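Local coordinates for putative aliphatic sulfonates-binding protein (Escherichia coli, PDB 2X26), which probably serves as the periplasmic binding protein that captures aliphatic sulfonates for an ABC-type import system, at residues R192-A195 with F201-G204; L119-L124 with A265-E270; K20-L25 with R217-Q222; Q222-L227 with L233-I238. All coordinates share one frame; numbering follows the deposited sequence.

Contact 1: R192-A195 with F201-G204; sequences RPYA and FIQG
Tyr194 reaches across to Ile202 and Phe201, and its side chain makes the close contacts from the 192-195 side. The methyl CD1 of Ile202 sits at the edge of the tyrosine ring, in its plane, with Ile202 CD1 3.6 Å from Tyr194 CE2. Further out, the phenol oxygen meets the neighbouring aromatic: Tyr194 OH lies 3.7 Å from Phe201 CE2, approaching that ring obliquely. The tyrosine gets there because CG stands anti to the backbone N (chi1 -171°), which swings the ring out from its helix and towards helix 199-218. On the other helix Ile202 lays CG1 beside its own backbone N, and chi2 of -61° turns CD1 to the tyrosine edge. Behind this first shell lies strand 4-9. Tyr194 OH is hydrogen-bonded to the carbonyl oxygen of Ala4, while Leu5 touches both aromatic side chains and Tyr29 meets Phe201 edge-to-face. Helices 192-197 and 199-218 follow strand 186-191, in the same mixed sheet as strand 4-9, so the contact folds the chain back on itself beside that sheet. The contact is mostly apolar, and because the Ala4 carbonyl satisfies the phenol oxygen, the hydroxyl can enter this layer without losing its hydrogen bond.

Contact 2: L119-L124 with A265-E270; sequences LLLRAL and ADLFYE
Leu267 meets Leu121 and Arg122 chiefly with its CD2 branch, and helix 255-270 is joined to helix 115-126 at this point largely through that methyl. Ala265, earlier on the second segment, turns its CB away from the partner helix. Two residues on, Leu267 comes forward: its first torsion (chi1 -175°) points CG away from its own backbone N, and CD2 advances into the angle between the two side chains opposite. Leu267 CD2 is 4.0 Å from Leu121 CD1, the two leucines overlapping side by side and pointing opposite ways. The same Leu267 CD2 lies 4.0 Å from Arg122 NE, oblique to the guanidinium plane, and 4.2 Å from Arg122 CG. The extended arginine chain thus crosses the methyl, touching it with CG as well as NE. Phe268 follows, its ring end leaning back towards helix 115-126, where it touches Asn118. The helices are well separated, Leu121 CA and Leu267 CA being 8.9 Å apart. Helix 115-126 lies on the sheet of strands 87-92 and 107-110, with Leu120 on Ile89 and Val108, so the late helix 255-270 is joined to that lobe. No hydrogen bond crosses between the segments: Arg122 NE bonds to Asn118 OD1 in its own helix, which steadies the arginine head, and towards Leu267 the guanidinium gives van der Waals contact.

Contact 3: K20-L25 with R217-Q222; sequences KSHQLL and RSQREQ
Two helix breaks face each other at the protein surface, the junction between helices 14-21 and 24-28 and the one between helices 199-218 and 220-231, with His22 of the first turned to Gln222 and Gln219 of the second. The imidazole comes in edge-on: its CE1 corner meets the end of the Gln222 side chain near the ring plane, with His22 CE1 3.8 Å from Gln222 CD. Ring and amide planes stand 63° apart. Gln222 stretches out to this point because chi1 of 166° sends CG away from its backbone N and the chain beyond is extended. At the first junction a Schellman motif closes helix 14-21: Gln23 takes a positive phi, and Gln23 N bonds to Lys20 O at 3.0 Å, which turns the chain just after His22. Gln23 is also the N-cap of the next helix, and Gln219 likewise lies between two helices, as N-cap of the second. Beside this pair of turns His22 also rests on Leu215 of helix 199-218. With His22 cut back to an alanine, the end of Gln222 would probably lose its neighbour and Leu215 would be less covered. Just behind the second turn, Gln219 O accepts a hydrogen bond from Ser223 OG.

Contact 4: Q222-L227 with L233-I238; sequences QSIALL and LPAPVI
Ile238 pushes its branched side chain at helix 220-231 in the space between Ile224 and Leu227, residues one turn apart on that helix. Its CG2 methyl is the main bump: Ile238 CG2 lies 3.9 Å from Ile224 CA and equally 3.9 Å from Leu227 CB, settling on the helix surface close to the backbone. The other branch, CG1 and CD1, lies over the Leu227 carbonyl, where Ile238 CD1 comes within 3.9 Å of Leu227 O. The first torsion of Ile238 (chi1 -60°) folds CG1 beside its own backbone N, which gives the hollow between Ile224 and Leu227 to CG2 and the carbonyl to the longer branch. The fit is close enough that Ile224 CA and Ile238 CA are only 6.0 Å apart. These helices, 220-231 and 235-243, are consecutive and meet at a steep angle, with Pro234 as N-cap where the second begins. Ile224 returns a bump of its own: its CG2 methyl rests on the first turn of the second helix, Ile224 CG2 being 3.9 Å from Ala235 CB, and the small alanine lets it sit there. The Ile224 and Ile238 side chains run antiparallel as they overlap, so that Ile224 CG1 passes 4.0 Å from Ile238 CG2. Reducing Ile238 to a glycine would probably open a gap over Leu227 CB and Ile224 CA and let the helices shift against each other. Leu242, one turn on, touches both Ile224 and Leu227, and on the far side of helix 220-231 Leu226 packs against Leu18.

The four contacts show how helices tie together a chain that builds one mixed sheet, then the other, and returns to the first with strand 186-191. Contacts 3 and 4 are neighbours, centres 12 Å apart, sharing Gln222 and helix 220-231. Contact 1 uses the same helix 199-218 as contact 3, with centres 23 Å apart, and flanks the first sheet. Contact 2 lies across the chain's centre from contact 3, about 36 Å between centres. Along the chain, contacts 1 and 4 come in series and both nest inside the loop closed by contact 2, whereas contacts 2 and 3 cross. Helices 199-218 and 220-231 thus return to the first lobe and helix 255-270 to the second, as in two-lobed periplasmic binding proteins.

Contact 1: R192-A195 with F201-G204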
loop_
_atom_site.group_PDB
_atom_site.type_symbol
_atom_site.label_atom_id
_atom_site.label_comp_id
_atom_site.label_asym_id
_atom_site.label_seq_id
_atom_site.Cartn_x
_atom_site.Cartn_y
_atom_site.Cartn_z
ATOM N N ARG A 192 -4.803 10.513 -13.752
ATOM C CA ARG A 192 -4.913 11.943 -13.566
ATOM C C ARG A 192 -6.242 12.560 -14.031
ATOM O O ARG A 192 -6.819 13.390 -13.324
ATOM C CB ARG A 192 -3.696 12.670 -14.111
ATOM C CG ARG A 192 -3.690 14.176 -13.813
ATOM C CD ARG A 192 -2.616 14.869 -14.639
ATOM N NE ARG A 192 -1.355 14.127 -14.592
ATOM C CZ ARG A 192 -0.386 14.383 -13.721
ATOM N NH1 ARG A 192 -0.549 15.359 -12.813
ATOM N NH2 ARG A 192 0.729 13.635 -13.726
ATOM N N PRO A 193 -6.776 12.130 -15.179
ATOM C CA PRO A 193 -8.008 12.780 -15.614
ATOM C C PRO A 193 -9.153 12.489 -14.663
ATOM O O PRO A 193 -10.005 13.369 -14.439
ATOM C CB PRO A 193 -8.270 12.126 -16.988
ATOM C CG PRO A 193 -6.967 11.783 -17.474
ATOM C CD PRO A 193 -6.227 11.272 -16.245
ATOM N N TYR A 194 -9.175 11.292 -14.062
ATOM C CA TYR A 194 -10.260 10.952 -13.136
ATOM C C TYR A 194 -10.145 11.751 -11.863
ATOM O O TYR A 194 -11.156 12.169 -11.327
ATOM C CB TYR A 194 -10.233 9.462 -12.750
ATOM C CG TYR A 194 -11.428 8.941 -11.964
ATOM C CD1 TYR A 194 -12.562 8.459 -12.628
ATOM C CD2 TYR A 194 -11.425 8.906 -10.561
ATOM C CE1 TYR A 194 -13.670 7.952 -11.930
ATOM C CE2 TYR A 194 -12.559 8.423 -9.845
ATOM C CZ TYR A 194 -13.664 7.934 -10.532
ATOM O OH TYR A 194 -14.757 7.404 -9.847
ATOM N N ALA A 195 -8.919 11.933 -11.381
ATOM C CA ALA A 195 -8.704 12.696 -10.159
ATOM C C ALA A 195 -9.095 14.178 -10.409
ATOM O O ALA A 195 -9.739 14.793 -9.545
ATOM C CB ALA A 195 -7.261 12.583 -9.745
ATOM N N PHE A 201 -15.058 14.391 -4.893
ATOM C CA PHE A 201 -15.495 12.997 -4.725
ATOM C C PHE A 201 -14.392 12.128 -4.171
ATOM O O PHE A 201 -14.599 11.404 -3.201
ATOM C CB PHE A 201 -16.009 12.420 -6.072
ATOM C CG PHE A 201 -16.397 10.967 -6.009
ATOM C CD1 PHE A 201 -17.535 10.561 -5.319
ATOM C CD2 PHE A 201 -15.644 10.012 -6.676
ATOM C CE1 PHE A 201 -17.893 9.203 -5.258
ATOM C CE2 PHE A 201 -16.015 8.679 -6.639
ATOM C CZ PHE A 201 -17.139 8.275 -5.933
ATOM N N ILE A 202 -13.207 12.223 -4.761
ATOM C CA ILE A 202 -12.078 11.401 -4.340
ATOM C C ILE A 202 -11.697 11.729 -2.888
ATOM O O ILE A 202 -11.377 10.851 -2.078
ATOM C CB ILE A 202 -10.875 11.609 -5.279
ATOM C CG1 ILE A 202 -11.153 10.944 -6.644
ATOM C CG2 ILE A 202 -9.577 11.051 -4.654
ATOM C CD1 ILE A 202 -11.374 9.442 -6.553
ATOM N N GLN A 203 -11.754 13.008 -2.558
ATOM C CA GLN A 203 -11.387 13.390 -1.213
ATOM C C GLN A 203 -12.332 12.766 -0.195
ATOM O O GLN A 203 -11.884 12.287 0.870
ATOM C CB GLN A 203 -11.361 14.908 -1.093
ATOM C CG GLN A 203 -10.257 15.514 -1.956
ATOM C CD GLN A 203 -10.099 16.990 -1.675
ATOM O OE1 GLN A 203 -9.941 17.383 -0.518
ATOM N NE2 GLN A 203 -10.187 17.814 -2.716
ATOM N N GLY A 204 -13.602 12.702 -0.558
ATOM C CA GLY A 204 -14.627 12.173 0.318
ATOM C C GLY A 204 -14.457 10.672 0.380
ATOM O O GLY A 204 -14.673 10.062 1.451
#

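Contact 2: L119-L124 with A265-E270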
loop_
_atom_site.group_PDB
_atom_site.type_symbol
_atom_site.label_atom_id
_atom_site.label_comp_id
_atom_site.label_asym_id
_atom_site.label_seq_id
_atom_site.Cartn_x
_atom_site.Cartn_y
_atom_site.Cartn_z
ATOM N N LEU A 119 13.631 -2.847 2.118
ATOM C CA LEU A 119 14.008 -2.828 3.551
ATOM C C LEU A 119 15.405 -3.385 3.675
ATOM O O LEU A 119 16.244 -2.813 4.369
ATOM C CB LEU A 119 13.072 -3.708 4.413
ATOM C CG LEU A 119 13.499 -3.855 5.894
ATOM C CD1 LEU A 119 12.780 -2.857 6.627
ATOM C CD2 LEU A 119 13.079 -5.160 6.433
ATOM N N LEU A 120 15.668 -4.471 2.957
ATOM C CA LEU A 120 16.954 -5.155 3.082
ATOM C C LEU A 120 18.100 -4.333 2.535
ATOM O O LEU A 120 19.151 -4.249 3.202
ATOM C CB LEU A 120 16.939 -6.551 2.443
ATOM C CG LEU A 120 18.211 -7.358 2.649
ATOM C CD1 LEU A 120 18.528 -7.668 4.154
ATOM C CD2 LEU A 120 18.134 -8.657 1.812
ATOM N N LEU A 121 17.939 -3.722 1.351
ATOM C CA LEU A 121 18.983 -2.797 0.827
ATOM C C LEU A 121 19.306 -1.707 1.849
ATOM O O LEU A 121 20.479 -1.424 2.087
ATOM C CB LEU A 121 18.539 -2.099 -0.467
ATOM C CG LEU A 121 18.607 -2.927 -1.761
ATOM C CD1 LEU A 121 17.952 -2.130 -2.869
ATOM C CD2 LEU A 121 20.064 -3.148 -2.105
ATOM N N ARG A 122 18.263 -1.102 2.442
ATOM C CA ARG A 122 18.461 -0.016 3.416
ATOM C C ARG A 122 19.053 -0.453 4.742
ATOM O O ARG A 122 19.941 0.225 5.273
ATOM C CB ARG A 122 17.160 0.712 3.667
ATOM C CG ARG A 122 16.713 1.521 2.457
ATOM C CD ARG A 122 15.294 1.909 2.668
ATOM N NE ARG A 122 14.737 2.392 1.419
ATOM C CZ ARG A 122 14.691 3.671 1.071
ATOM N NH1 ARG A 122 15.162 4.625 1.894
ATOM N NH2 ARG A 122 14.153 3.981 -0.100
ATOM N N ALA A 123 18.585 -1.590 5.257
ATOM C CA ALA A 123 19.135 -2.154 6.490
ATOM C C ALA A 123 20.614 -2.512 6.319
ATOM O O ALA A 123 21.441 -2.238 7.212
ATOM C CB ALA A 123 18.335 -3.406 6.910
ATOM N N LEU A 124 20.935 -3.184 5.205
ATOM C CA LEU A 124 22.321 -3.571 4.959
ATOM C C LEU A 124 23.197 -2.340 4.839
ATOM O O LEU A 124 24.323 -2.300 5.379
ATOM C CB LEU A 124 22.436 -4.438 3.700
ATOM C CG LEU A 124 21.818 -5.839 3.768
ATOM C CD1 LEU A 124 21.997 -6.509 2.403
ATOM C CD2 LEU A 124 22.538 -6.660 4.839
ATOM N N ALA A 265 12.734 5.782 -5.368
ATOM C CA ALA A 265 12.789 5.665 -6.836
ATOM C C ALA A 265 14.233 5.737 -7.307
ATOM O O ALA A 265 14.653 4.925 -8.143
ATOM C CB ALA A 265 11.949 6.713 -7.520
ATOM N N ASP A 266 15.005 6.655 -6.726
ATOM C CA ASP A 266 16.430 6.734 -7.079
ATOM C C ASP A 266 17.176 5.455 -6.737
ATOM O O ASP A 266 17.918 4.937 -7.585
ATOM C CB ASP A 266 17.122 7.928 -6.438
ATOM C CG ASP A 266 16.502 9.266 -6.840
ATOM O OD1 ASP A 266 15.770 9.349 -7.851
ATOM O OD2 ASP A 266 16.754 10.243 -6.107
ATOM N N LEU A 267 16.955 4.925 -5.532
ATOM C CA LEU A 267 17.572 3.665 -5.112
ATOM C C LEU A 267 17.258 2.521 -6.090
ATOM O O LEU A 267 18.153 1.758 -6.500
ATOM C CB LEU A 267 17.078 3.265 -3.713
ATOM C CG LEU A 267 17.725 2.018 -3.075
ATOM C CD1 LEU A 267 19.249 2.235 -2.942
ATOM C CD2 LEU A 267 17.077 1.613 -1.715
ATOM N N PHE A 268 15.986 2.399 -6.464
ATOM C CA PHE A 268 15.581 1.374 -7.410
ATOM C C PHE A 268 16.205 1.556 -8.798
ATOM O O PHE A 268 16.703 0.582 -9.372
ATOM C CB PHE A 268 14.059 1.183 -7.452
ATOM C CG PHE A 268 13.555 0.230 -6.394
ATOM C CD1 PHE A 268 13.861 0.434 -5.051
ATOM C CD2 PHE A 268 12.763 -0.881 -6.736
ATOM C CE1 PHE A 268 13.396 -0.477 -4.062
ATOM C CE2 PHE A 268 12.325 -1.761 -5.768
ATOM C CZ PHE A 268 12.623 -1.557 -4.435
ATOM N N TYR A 269 16.260 2.796 -9.299
ATOM C CA TYR A 269 16.930 3.050 -10.581
ATOM C C TYR A 269 18.432 2.732 -10.485
ATOM O O TYR A 269 19.030 2.182 -11.437
ATOM C CB TYR A 269 16.756 4.508 -10.992
ATOM C CG TYR A 269 17.620 4.947 -12.170
ATOM C CD1 TYR A 269 17.377 4.457 -13.453
ATOM C CD2 TYR A 269 18.649 5.894 -12.003
ATOM C CE1 TYR A 269 18.140 4.872 -14.544
ATOM C CE2 TYR A 269 19.423 6.313 -13.089
ATOM C CZ TYR A 269 19.158 5.796 -14.354
ATOM O OH TYR A 269 19.909 6.206 -15.433
ATOM N N GLU A 270 19.051 3.142 -9.373
ATOM C CA GLU A 270 20.515 2.953 -9.185
ATOM C C GLU A 270 20.877 1.482 -9.183
ATOM O O GLU A 270 21.969 1.098 -9.604
ATOM C CB GLU A 270 21.028 3.610 -7.899
ATOM C CG GLU A 270 21.129 5.123 -8.005
ATOM C CD GLU A 270 21.131 5.829 -6.644
ATOM O OE1 GLU A 270 21.149 5.137 -5.589
ATOM O OE2 GLU A 270 21.100 7.086 -6.645
#

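Contact 3: K20-L25 with R217-Q222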
loop_
_atom_site.group_PDB
_atom_site.type_symbol
_atom_site.label_atom_id
_atom_site.label_comp_id
_atom_site.label_asym_id
_atom_site.label_seq_id
_atom_site.Cartn_x
_atom_site.Cartn_y
_atom_site.Cartn_z
ATOM N N LYS A 20 -15.654 -1.522 2.329
ATOM C CA LYS A 20 -16.431 -2.443 1.488
ATOM C C LYS A 20 -17.387 -3.289 2.329
ATOM O O LYS A 20 -18.587 -3.357 2.055
ATOM C CB LYS A 20 -15.466 -3.336 0.668
ATOM C CG LYS A 20 -16.190 -4.389 -0.176
ATOM C CD LYS A 20 -15.179 -5.408 -0.766
ATOM C CE LYS A 20 -15.911 -6.439 -1.661
ATOM N NZ LYS A 20 -16.742 -7.433 -0.869
ATOM N N SER A 21 -16.862 -3.851 3.408
ATOM C CA SER A 21 -17.645 -4.736 4.261
ATOM C C SER A 21 -18.821 -3.997 4.881
ATOM O O SER A 21 -19.944 -4.556 5.008
ATOM C CB SER A 21 -16.759 -5.298 5.364
ATOM O OG SER A 21 -15.847 -6.224 4.819
ATOM N N HIS A 22 -18.586 -2.740 5.279
ATOM C CA HIS A 22 -19.637 -1.944 5.907
ATOM C C HIS A 22 -20.518 -1.204 4.925
ATOM O O HIS A 22 -21.440 -0.499 5.313
ATOM C CB HIS A 22 -19.033 -0.993 6.953
ATOM C CG HIS A 22 -18.494 -1.710 8.146
ATOM N ND1 HIS A 22 -19.227 -1.858 9.299
ATOM C CD2 HIS A 22 -17.317 -2.319 8.368
ATOM C CE1 HIS A 22 -18.521 -2.541 10.185
ATOM N NE2 HIS A 22 -17.347 -2.821 9.653
ATOM N N GLN A 23 -20.257 -1.396 3.632
ATOM C CA GLN A 23 -21.017 -0.746 2.567
ATOM C C GLN A 23 -21.045 0.770 2.662
ATOM O O GLN A 23 -21.997 1.410 2.260
ATOM C CB GLN A 23 -22.445 -1.346 2.421
ATOM C CG GLN A 23 -22.330 -2.819 1.962
ATOM C CD GLN A 23 -23.650 -3.450 1.595
ATOM O OE1 GLN A 23 -24.686 -2.831 1.722
ATOM N NE2 GLN A 23 -23.610 -4.693 1.120
ATOM N N LEU A 24 -19.987 1.355 3.203
ATOM C CA LEU A 24 -19.983 2.808 3.449
ATOM C C LEU A 24 -20.093 3.645 2.180
ATOM O O LEU A 24 -20.841 4.621 2.164
ATOM C CB LEU A 24 -18.731 3.213 4.215
ATOM C CG LEU A 24 -18.540 2.589 5.606
ATOM C CD1 LEU A 24 -17.218 3.094 6.129
ATOM C CD2 LEU A 24 -19.739 2.923 6.554
ATOM N N LEU A 25 -19.397 3.247 1.112
ATOM C CA LEU A 25 -19.449 4.018 -0.139
ATOM C C LEU A 25 -20.789 3.881 -0.828
ATOM O O LEU A 25 -21.313 4.834 -1.369
ATOM C CB LEU A 25 -18.340 3.592 -1.106
ATOM C CG LEU A 25 -16.922 3.974 -0.715
ATOM C CD1 LEU A 25 -15.961 3.619 -1.824
ATOM C CD2 LEU A 25 -16.742 5.463 -0.363
ATOM N N ARG A 217 -9.943 0.047 15.381
ATOM C CA ARG A 217 -9.714 0.399 16.792
ATOM C C ARG A 217 -11.020 0.495 17.570
ATOM O O ARG A 217 -11.130 -0.006 18.705
ATOM C CB ARG A 217 -8.922 1.703 16.927
ATOM C CG ARG A 217 -8.616 2.086 18.367
ATOM C CD ARG A 217 -7.910 3.433 18.454
ATOM N NE ARG A 217 -7.460 3.737 19.814
ATOM C CZ ARG A 217 -6.457 4.570 20.083
ATOM N NH1 ARG A 217 -5.808 5.161 19.086
ATOM N NH2 ARG A 217 -6.092 4.811 21.339
ATOM N N SER A 218 -12.036 1.131 16.991
ATOM C CA SER A 218 -13.280 1.368 17.769
ATOM C C SER A 218 -14.173 0.134 17.843
ATOM O O SER A 218 -14.930 -0.019 18.789
ATOM C CB SER A 218 -14.063 2.564 17.213
ATOM O OG SER A 218 -14.433 2.268 15.862
ATOM N N GLN A 219 -14.027 -0.757 16.865
ATOM C CA GLN A 219 -14.781 -2.007 16.809
ATOM C C GLN A 219 -13.770 -3.129 16.533
ATOM O O GLN A 219 -13.855 -3.873 15.529
ATOM C CB GLN A 219 -15.908 -1.955 15.738
ATOM C CG GLN A 219 -17.190 -1.229 16.162
ATOM C CD GLN A 219 -18.084 -0.825 14.974
ATOM O OE1 GLN A 219 -18.330 -1.609 14.069
ATOM N NE2 GLN A 219 -18.557 0.411 14.987
ATOM N N ARG A 220 -12.797 -3.269 17.432
ATOM C CA ARG A 220 -11.703 -4.239 17.203
ATOM C C ARG A 220 -12.197 -5.689 17.112
ATOM O O ARG A 220 -11.773 -6.432 16.244
ATOM C CB ARG A 220 -10.645 -4.088 18.335
ATOM C CG ARG A 220 -9.388 -4.934 18.084
ATOM C CD ARG A 220 -8.421 -4.717 19.206
ATOM N NE ARG A 220 -7.438 -5.791 19.317
ATOM C CZ ARG A 220 -6.250 -5.760 18.739
ATOM N NH1 ARG A 220 -5.915 -4.724 17.939
ATOM N NH2 ARG A 220 -5.426 -6.778 18.932
ATOM N N GLU A 221 -13.090 -6.111 18.010
ATOM C CA GLU A 221 -13.574 -7.483 17.950
ATOM C C GLU A 221 -14.224 -7.825 16.599
ATOM O O GLU A 221 -13.917 -8.870 15.993
ATOM C CB GLU A 221 -14.589 -7.735 19.082
ATOM C CG GLU A 221 -15.135 -9.143 19.148
ATOM C CD GLU A 221 -16.276 -9.312 20.192
ATOM O OE1 GLU A 221 -16.914 -8.319 20.632
ATOM O OE2 GLU A 221 -16.592 -10.464 20.554
ATOM N N GLN A 222 -15.113 -6.941 16.155
ATOM C CA GLN A 222 -15.846 -7.144 14.903
ATOM C C GLN A 222 -14.869 -7.106 13.736
ATOM O O GLN A 222 -14.973 -7.928 12.803
ATOM C CB GLN A 222 -16.884 -6.060 14.742
ATOM C CG GLN A 222 -17.468 -5.961 13.360
ATOM C CD GLN A 222 -18.394 -4.762 13.213
ATOM O OE1 GLN A 222 -17.943 -3.603 13.083
ATOM N NE2 GLN A 222 -19.692 -5.031 13.248
#

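Contact 4: Q222-L227 with L233-I238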
loop_
_atom_site.group_PDB
_atom_site.type_symbol
_atom_site.label_atom_id
_atom_site.label_comp_id
_atom_site.label_asym_id
_atom_site.label_seq_id
_atom_site.Cartn_x
_atom_site.Cartn_y
_atom_site.Cartn_z
ATOM N N GLN A 222 -15.113 -6.941 16.155
ATOM C CA GLN A 222 -15.846 -7.144 14.903
ATOM C C GLN A 222 -14.869 -7.106 13.736
ATOM O O GLN A 222 -14.973 -7.928 12.803
ATOM C CB GLN A 222 -16.884 -6.060 14.742
ATOM C CG GLN A 222 -17.468 -5.961 13.360
ATOM C CD GLN A 222 -18.394 -4.762 13.213
ATOM O OE1 GLN A 222 -17.943 -3.603 13.083
ATOM N NE2 GLN A 222 -19.692 -5.031 13.248
ATOM N N SER A 223 -13.914 -6.179 13.798
ATOM C CA SER A 223 -12.982 -6.010 12.669
ATOM C C SER A 223 -12.014 -7.235 12.585
ATOM O O SER A 223 -11.651 -7.722 11.500
ATOM C CB SER A 223 -12.208 -4.702 12.822
ATOM O OG SER A 223 -13.052 -3.560 12.786
ATOM N N ILE A 224 -11.650 -7.790 13.739
ATOM C CA ILE A 224 -10.777 -8.964 13.726
ATOM C C ILE A 224 -11.511 -10.150 13.096
ATOM O O ILE A 224 -10.928 -10.889 12.267
ATOM C CB ILE A 224 -10.263 -9.309 15.166
ATOM C CG1 ILE A 224 -9.151 -8.323 15.537
ATOM C CG2 ILE A 224 -9.840 -10.818 15.227
ATOM C CD1 ILE A 224 -8.759 -8.421 17.064
ATOM N N ALA A 225 -12.780 -10.311 13.435
ATOM C CA ALA A 225 -13.567 -11.388 12.869
ATOM C C ALA A 225 -13.690 -11.232 11.341
ATOM O O ALA A 225 -13.491 -12.201 10.569
ATOM C CB ALA A 225 -14.942 -11.416 13.527
ATOM N N LEU A 226 -13.948 -9.997 10.897
ATOM C CA LEU A 226 -14.049 -9.699 9.466
ATOM C C LEU A 226 -12.774 -10.046 8.720
ATOM O O LEU A 226 -12.807 -10.782 7.734
ATOM C CB LEU A 226 -14.411 -8.239 9.256
ATOM C CG LEU A 226 -14.276 -7.847 7.799
ATOM C CD1 LEU A 226 -15.429 -8.455 7.000
ATOM C CD2 LEU A 226 -14.224 -6.338 7.709
ATOM N N LEU A 227 -11.634 -9.549 9.200
ATOM C CA LEU A 227 -10.367 -9.699 8.490
ATOM C C LEU A 227 -9.848 -11.145 8.618
ATOM O O LEU A 227 -9.192 -11.651 7.702
ATOM C CB LEU A 227 -9.359 -8.679 9.060
ATOM C CG LEU A 227 -9.641 -7.202 8.786
ATOM C CD1 LEU A 227 -8.674 -6.324 9.612
ATOM C CD2 LEU A 227 -9.507 -6.878 7.258
ATOM N N LEU A 233 -7.169 -16.136 7.781
ATOM C CA LEU A 233 -6.131 -16.369 8.794
ATOM C C LEU A 233 -6.741 -16.509 10.183
ATOM O O LEU A 233 -7.823 -15.956 10.412
ATOM C CB LEU A 233 -5.143 -15.173 8.793
ATOM C CG LEU A 233 -4.205 -15.033 7.588
ATOM C CD1 LEU A 233 -3.408 -13.756 7.666
ATOM C CD2 LEU A 233 -3.291 -16.204 7.441
ATOM N N PRO A 234 -6.045 -17.184 11.137
ATOM C CA PRO A 234 -6.582 -17.255 12.505
ATOM C C PRO A 234 -6.745 -15.889 13.161
ATOM O O PRO A 234 -5.922 -14.983 12.937
ATOM C CB PRO A 234 -5.530 -18.075 13.281
ATOM C CG PRO A 234 -4.759 -18.790 12.253
ATOM C CD PRO A 234 -4.780 -17.957 11.011
ATOM N N ALA A 235 -7.807 -15.731 13.945
ATOM C CA ALA A 235 -7.999 -14.509 14.748
ATOM C C ALA A 235 -6.752 -14.005 15.492
ATOM O O ALA A 235 -6.467 -12.807 15.428
ATOM C CB ALA A 235 -9.184 -14.662 15.740
ATOM N N PRO A 236 -6.014 -14.889 16.239
ATOM C CA PRO A 236 -4.805 -14.311 16.877
ATOM C C PRO A 236 -3.770 -13.746 15.909
ATOM O O PRO A 236 -3.010 -12.827 16.282
ATOM C CB PRO A 236 -4.215 -15.495 17.663
ATOM C CG PRO A 236 -5.452 -16.384 17.945
ATOM C CD PRO A 236 -6.196 -16.301 16.631
ATOM N N VAL A 237 -3.668 -14.290 14.702
ATOM C CA VAL A 237 -2.761 -13.716 13.686
ATOM C C VAL A 237 -3.201 -12.300 13.283
ATOM O O VAL A 237 -2.375 -11.367 13.192
ATOM C CB VAL A 237 -2.630 -14.667 12.459
ATOM C CG1 VAL A 237 -1.784 -14.020 11.352
ATOM C CG2 VAL A 237 -1.965 -15.977 12.920
ATOM N N ILE A 238 -4.519 -12.124 13.113
ATOM C CA ILE A 238 -5.131 -10.807 12.779
ATOM C C ILE A 238 -4.915 -9.831 13.942
ATOM O O ILE A 238 -4.653 -8.632 13.695
ATOM C CB ILE A 238 -6.627 -10.929 12.497
ATOM C CG1 ILE A 238 -6.867 -11.874 11.304
ATOM C CG2 ILE A 238 -7.277 -9.558 12.218
ATOM C CD1 ILE A 238 -6.074 -11.491 10.071
#